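Long-range contacts in uracil-dna glycosylase (Deinococcus radiodurans, PDB 4UQM), which belongs to the uracil-DNA glycosylase superfamily, whose alpha/beta fold is built round a four-stranded parallel sheet flanked by helices: residues D62-A66 with A91-S95; T70-K76 with A134-L139. The protein carries 1 engineered substitution. All coordinates share one frame; numbering follows the deposited sequence.

From the N terminus the chain first runs through two helices and a short strand to residues 62-66, where helix 65-69 begins. Just beyond it, residues 70-76 lead into strand 77-81, and the long loop that follows comes back at 91-95 to the start of helix 65-69 and closes contact 1, with that helix and strand 77-81 inside the closed loop. The chain then passes helix 106-118 and reaches 134-139, the end of helix 131-134 and the start of strand 138-142, which closes contact 2 on 70-76. The two loops cross, because 70-76 lies inside the first and 91-95 inside the second. They meet where Ala66 O packs on Leu139 CD1, so both ends of helix 65-69 are tied beside edge strand 138-142.

Contact 1: residues D62-A66 with A91-S95; sequences DVFNA and AHGLS
Asp62 and His92 run side by side, their side chains pointing the same way, and the carboxylate meets the imidazole at a carbon edge: Asp62 OD2 lies in the ring plane, 3.2 Å from His92 CD2. In both residues CG stands beside the backbone N, opposite the carbonyl carbon (chi1 -63°), which goes with the two side chains lying alongside each other. The carboxylate is turned steeply to the ring, the two planes 73° apart. The nearer ring nitrogen is not in contact, since Asp62 OD2 and His92 NE2 are 4.4 Å apart. Nearer the backbone, Asp62 CB rests 3.4 Å from His92 O. That carbonyl also receives a weak, bent hydrogen bond from Asn65, with ND2 to His92 O at 3.2 Å. The same ND2 is bonded to Asp62 OD1, which it meets from above the carboxylate plane, while Asn65 OD1 turns to Arg68; the amide is thus held at both ends.

Gly93, with a positive phi of 92°, fits against the type I turn of Asp62 to Asn65. Gly93 CA makes a CA-H...O contact of 3.3 Å with Asp62 O. A water bridges the two segments, hydrogen-bonded to Val63 O, to Gly93 O at 2.7 Å and to Ala66 N. Leu94 finishes the interface by laying CD2 against Ala66 CA.

Phe64 is the N-cap of helix 65-69, so the contact joins the first turn of that helix to the loop between strand 77-81 and helix 106-118. Ala66 packs on Leu139 and Leu94 on Leu140, both of strand 138-142, and Val63 reaches Arg51 of helix 38-53.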
loop_
_atom_site.group_PDB
_atom_site.type_symbol
_atom_site.label_atom_id
_atom_site.label_comp_id
_atom_site.label_asym_id
_atom_site.label_seq_id
_atom_site.Cartn_x
_atom_site.Cartn_y
_atom_site.Cartn_z
ATOM N N ASP A 62 -10.780 -9.099 1.380
ATOM C CA ASP A 62 -9.373 -8.793 1.336
ATOM C C ASP A 62 -9.085 -7.288 1.320
ATOM O O ASP A 62 -7.914 -6.869 1.433
ATOM C CB ASP A 62 -8.745 -9.389 0.062
ATOM C CG ASP A 62 -8.815 -10.851 0.028
ATOM O OD1 ASP A 62 -8.797 -11.485 1.083
ATOM O OD2 ASP A 62 -8.913 -11.421 -1.079
ATOM N N VAL A 63 -10.115 -6.441 1.193
ATOM C CA VAL A 63 -9.882 -5.028 0.968
ATOM C C VAL A 63 -8.996 -4.396 2.008
ATOM O O VAL A 63 -8.150 -3.541 1.674
ATOM C CB VAL A 63 -11.238 -4.272 0.846
ATOM C CG1 VAL A 63 -11.096 -2.750 0.941
ATOM C CG2 VAL A 63 -11.924 -4.625 -0.451
ATOM N N PHE A 64 -9.176 -4.769 3.276
ATOM C CA PHE A 64 -8.455 -4.124 4.377
ATOM C C PHE A 64 -7.258 -4.966 4.849
ATOM O O PHE A 64 -6.706 -4.711 5.946
ATOM C CB PHE A 64 -9.425 -3.837 5.523
ATOM C CG PHE A 64 -10.449 -2.792 5.180
ATOM C CD1 PHE A 64 -10.118 -1.438 5.206
ATOM C CD2 PHE A 64 -11.746 -3.135 4.831
ATOM C CE1 PHE A 64 -11.061 -0.458 4.851
ATOM C CE2 PHE A 64 -12.671 -2.158 4.489
ATOM C CZ PHE A 64 -12.318 -0.831 4.503
ATOM N N ASN A 65 -6.799 -5.932 4.037
ATOM C CA ASN A 65 -5.704 -6.789 4.472
ATOM C C ASN A 65 -4.410 -6.089 4.828
ATOM O O ASN A 65 -3.695 -6.606 5.664
ATOM C CB ASN A 65 -5.414 -7.920 3.493
ATOM C CG ASN A 65 -6.434 -9.049 3.604
ATOM O OD1 ASN A 65 -7.310 -9.050 4.476
ATOM N ND2 ASN A 65 -6.378 -9.979 2.683
ATOM N N ALA A 66 -4.072 -4.983 4.198
ATOM C CA ALA A 66 -2.820 -4.309 4.581
ATOM C C ALA A 66 -2.830 -3.956 6.063
ATOM O O ALA A 66 -1.792 -4.034 6.729
ATOM C CB ALA A 66 -2.583 -3.060 3.744
ATOM N N ALA A 91 -5.065 -8.726 -7.293
ATOM C CA ALA A 91 -5.110 -7.993 -6.030
ATOM C C ALA A 91 -5.716 -8.788 -4.884
ATOM O O ALA A 91 -6.797 -9.398 -5.024
ATOM C CB ALA A 91 -5.868 -6.660 -6.143
ATOM N N HIS A 92 -5.071 -8.727 -3.721
ATOM C CA HIS A 92 -5.666 -9.277 -2.479
ATOM C C HIS A 92 -5.373 -8.409 -1.269
ATOM O O HIS A 92 -5.413 -8.901 -0.122
ATOM C CB HIS A 92 -5.310 -10.744 -2.236
ATOM C CG HIS A 92 -5.836 -11.629 -3.300
ATOM N ND1 HIS A 92 -5.052 -11.956 -4.375
ATOM C CD2 HIS A 92 -7.059 -12.154 -3.542
ATOM C CE1 HIS A 92 -5.756 -12.683 -5.208
ATOM N NE2 HIS A 92 -6.964 -12.833 -4.725
ATOM N N GLY A 93 -5.295 -7.103 -1.482
ATOM C CA GLY A 93 -5.269 -6.149 -0.383
ATOM C C GLY A 93 -3.898 -5.750 0.117
ATOM O O GLY A 93 -3.803 -4.843 0.881
ATOM N N LEU A 94 -2.824 -6.385 -0.335
ATOM C CA LEU A 94 -1.470 -5.879 -0.040
ATOM C C LEU A 94 -0.976 -5.324 -1.361
ATOM O O LEU A 94 -0.837 -6.055 -2.316
ATOM C CB LEU A 94 -0.511 -7.007 0.397
ATOM C CG LEU A 94 -0.778 -7.776 1.664
ATOM C CD1 LEU A 94 0.378 -8.735 1.894
ATOM C CD2 LEU A 94 -0.923 -6.802 2.768
ATOM N N SER A 95 -0.769 -4.002 -1.410
ATOM C CA SER A 95 -0.435 -3.382 -2.674
ATOM C C SER A 95 0.768 -4.035 -3.334
ATOM O O SER A 95 1.784 -4.333 -2.693
ATOM C CB SER A 95 -0.260 -1.881 -2.548
ATOM O OG SER A 95 0.869 -1.503 -1.765
HETATM O O HOH W 1 -5.480 -3.272 2.207
#

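Contact 2: residues T70-K76 with A134-L139; sequences TPLGEVK and AEQGVL
Thr70 and Ala134 are joined by a hydroxyl-to-carbonyl hydrogen bond, Thr70 OG1 giving its proton to Ala134 O at 2.9 Å from a position tilted 29° out of the carbonyl plane. Gly137 N reaches the same oxygen from the opposite face, and a water bonds to it too, leading on to Glu74 OE1. A second water links that carboxylate oxygen to Glu135 O, so the exposed Glu74 joins the turn through solvent. The other direct bond is between backbones: Lys76 N bonds to Gly137 O at 2.9 Å.

Apolar and CH contacts surround these bonds. A chi1 of -50° sets Thr70 OG1 beside the backbone N, toward Ala134 O, and sends Thr70 CG2 to the far side from that nitrogen, onto Gly137 CA at 3.9 Å, while Leu139 CD1 comes up to Thr70 CB at 4.0 Å. Val75 CG2 touches Leu139 CB, and Val75 CA makes a CA-H...O contact of 3.5 Å with Gly137 O. Glu74 O packs closely on Gly137 CA, at 3.2 Å. The extended Lys76 passes Gln136 O, CE at 3.5 Å, on its way to Gly234 O, which NZ binds.

Gly137, with positive phi, is the C-prime residue of a Schellman motif ending helix 131-134. Its backbone and that of Leu139 then bond to Val77 as strand 138-142 pairs with strand 77-81, the parallel neighbours of a beta-alpha-beta crossover in this glycosylase fold.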
loop_
_atom_site.group_PDB
_atom_site.type_symbol
_atom_site.label_atom_id
_atom_site.label_comp_id
_atom_site.label_asym_id
_atom_site.label_seq_id
_atom_site.Cartn_x
_atom_site.Cartn_y
_atom_site.Cartn_z
ATOM N N THR A 70 -0.176 -5.539 8.994
ATOM C CA THR A 70 0.776 -4.609 9.602
ATOM C C THR A 70 0.028 -3.671 10.562
ATOM O O THR A 70 -0.461 -2.651 10.126
ATOM C CB THR A 70 1.474 -3.793 8.518
ATOM O OG1 THR A 70 1.987 -4.688 7.501
ATOM C CG2 THR A 70 2.608 -3.001 9.137
ATOM N N PRO A 71 0.001 -3.975 11.869
ATOM C CA PRO A 71 -0.613 -3.098 12.896
ATOM C C PRO A 71 0.005 -1.691 12.879
ATOM O O PRO A 71 1.185 -1.533 12.537
ATOM C CB PRO A 71 -0.282 -3.798 14.207
ATOM C CG PRO A 71 -0.175 -5.258 13.812
ATOM C CD PRO A 71 0.446 -5.261 12.427
ATOM N N LEU A 72 -0.774 -0.676 13.248
ATOM C CA LEU A 72 -0.288 0.689 13.270
ATOM C C LEU A 72 1.011 0.819 14.050
ATOM O O LEU A 72 1.958 1.485 13.609
ATOM C CB LEU A 72 -1.371 1.578 13.914
ATOM C CG LEU A 72 -1.060 3.055 14.144
ATOM C CD1 LEU A 72 -0.540 3.739 12.889
ATOM C CD2 LEU A 72 -2.288 3.753 14.714
ATOM N N GLY A 73 1.071 0.203 15.214
ATOM C CA GLY A 73 2.272 0.235 16.022
ATOM C C GLY A 73 3.517 -0.382 15.399
ATOM O O GLY A 73 4.633 -0.125 15.888
ATOM N N GLU A 74 3.354 -1.236 14.383
ATOM C CA GLU A 74 4.483 -1.872 13.730
ATOM C C GLU A 74 4.918 -1.162 12.465
ATOM O O GLU A 74 5.957 -1.512 11.930
ATOM C CB GLU A 74 4.115 -3.316 13.367
ATOM C CG GLU A 74 3.835 -4.140 14.615
ATOM C CD GLU A 74 3.612 -5.623 14.399
ATOM O OE1 GLU A 74 3.982 -6.172 13.367
ATOM O OE2 GLU A 74 3.081 -6.274 15.334
ATOM N N VAL A 75 4.199 -0.152 12.010
ATOM C CA VAL A 75 4.547 0.483 10.735
ATOM C C VAL A 75 5.884 1.224 10.845
ATOM O O VAL A 75 6.034 2.096 11.672
ATOM C CB VAL A 75 3.450 1.473 10.267
ATOM C CG1 VAL A 75 3.830 2.151 8.971
ATOM C CG2 VAL A 75 2.118 0.771 10.100
ATOM N N LYS A 76 6.828 0.865 9.989
ATOM C CA LYS A 76 8.004 1.645 9.799
ATOM C C LYS A 76 8.189 2.184 8.397
ATOM O O LYS A 76 8.914 3.183 8.227
ATOM C CB LYS A 76 9.228 0.924 10.318
ATOM C CG LYS A 76 9.634 -0.290 9.619
ATOM C CD LYS A 76 10.821 -0.908 10.423
ATOM C CE LYS A 76 11.615 -1.911 9.645
ATOM N NZ LYS A 76 12.631 -2.426 10.601
ATOM N N ALA A 134 5.283 -7.174 4.666
ATOM C CA ALA A 134 4.237 -6.699 5.611
ATOM C C ALA A 134 4.560 -7.115 7.037
ATOM O O ALA A 134 4.329 -6.368 8.003
ATOM C CB ALA A 134 2.887 -7.233 5.200
ATOM N N GLU A 135 5.107 -8.319 7.171
ATOM C CA GLU A 135 5.455 -8.828 8.498
ATOM C C GLU A 135 6.613 -8.076 9.175
ATOM O O GLU A 135 6.816 -8.255 10.392
ATOM C CB GLU A 135 5.819 -10.293 8.370
ATOM C CG GLU A 135 4.627 -11.182 8.024
ATOM C CD GLU A 135 4.978 -12.635 7.639
ATOM O OE1 GLU A 135 6.111 -12.955 7.230
ATOM O OE2 GLU A 135 4.061 -13.466 7.705
ATOM N N GLN A 136 7.391 -7.331 8.380
ATOM C CA GLN A 136 8.498 -6.492 8.901
ATOM C C GLN A 136 8.122 -5.059 9.125
ATOM O O GLN A 136 8.988 -4.251 9.351
ATOM C CB GLN A 136 9.648 -6.522 7.925
ATOM C CG GLN A 136 10.322 -7.846 7.754
ATOM C CD GLN A 136 11.403 -7.616 6.686
ATOM O OE1 GLN A 136 12.387 -6.919 6.997
ATOM N NE2 GLN A 136 11.263 -8.165 5.491
ATOM N N GLY A 137 6.857 -4.669 9.013
ATOM C CA GLY A 137 6.486 -3.278 9.258
ATOM C C GLY A 137 6.321 -2.468 8.012
ATOM O O GLY A 137 6.221 -1.245 8.146
ATOM N N VAL A 138 6.213 -3.095 6.854
ATOM C CA VAL A 138 5.976 -2.363 5.602
ATOM C C VAL A 138 4.490 -2.429 5.275
ATOM O O VAL A 138 3.968 -3.505 4.937
ATOM C CB VAL A 138 6.770 -2.963 4.446
ATOM C CG1 VAL A 138 6.530 -2.145 3.168
ATOM C CG2 VAL A 138 8.280 -2.994 4.767
ATOM N N LEU A 139 3.794 -1.299 5.411
ATOM C CA LEU A 139 2.384 -1.221 5.136
ATOM C C LEU A 139 2.216 -1.028 3.634
ATOM O O LEU A 139 2.647 -0.020 3.095
ATOM C CB LEU A 139 1.758 -0.073 5.935
ATOM C CG LEU A 139 0.251 0.115 5.786
ATOM C CD1 LEU A 139 -0.537 -1.019 6.401
ATOM C CD2 LEU A 139 -0.158 1.385 6.537
HETATM O O HOH W 2 4.225 -5.738 10.766
HETATM O O HOH W 3 6.615 -5.884 12.445
#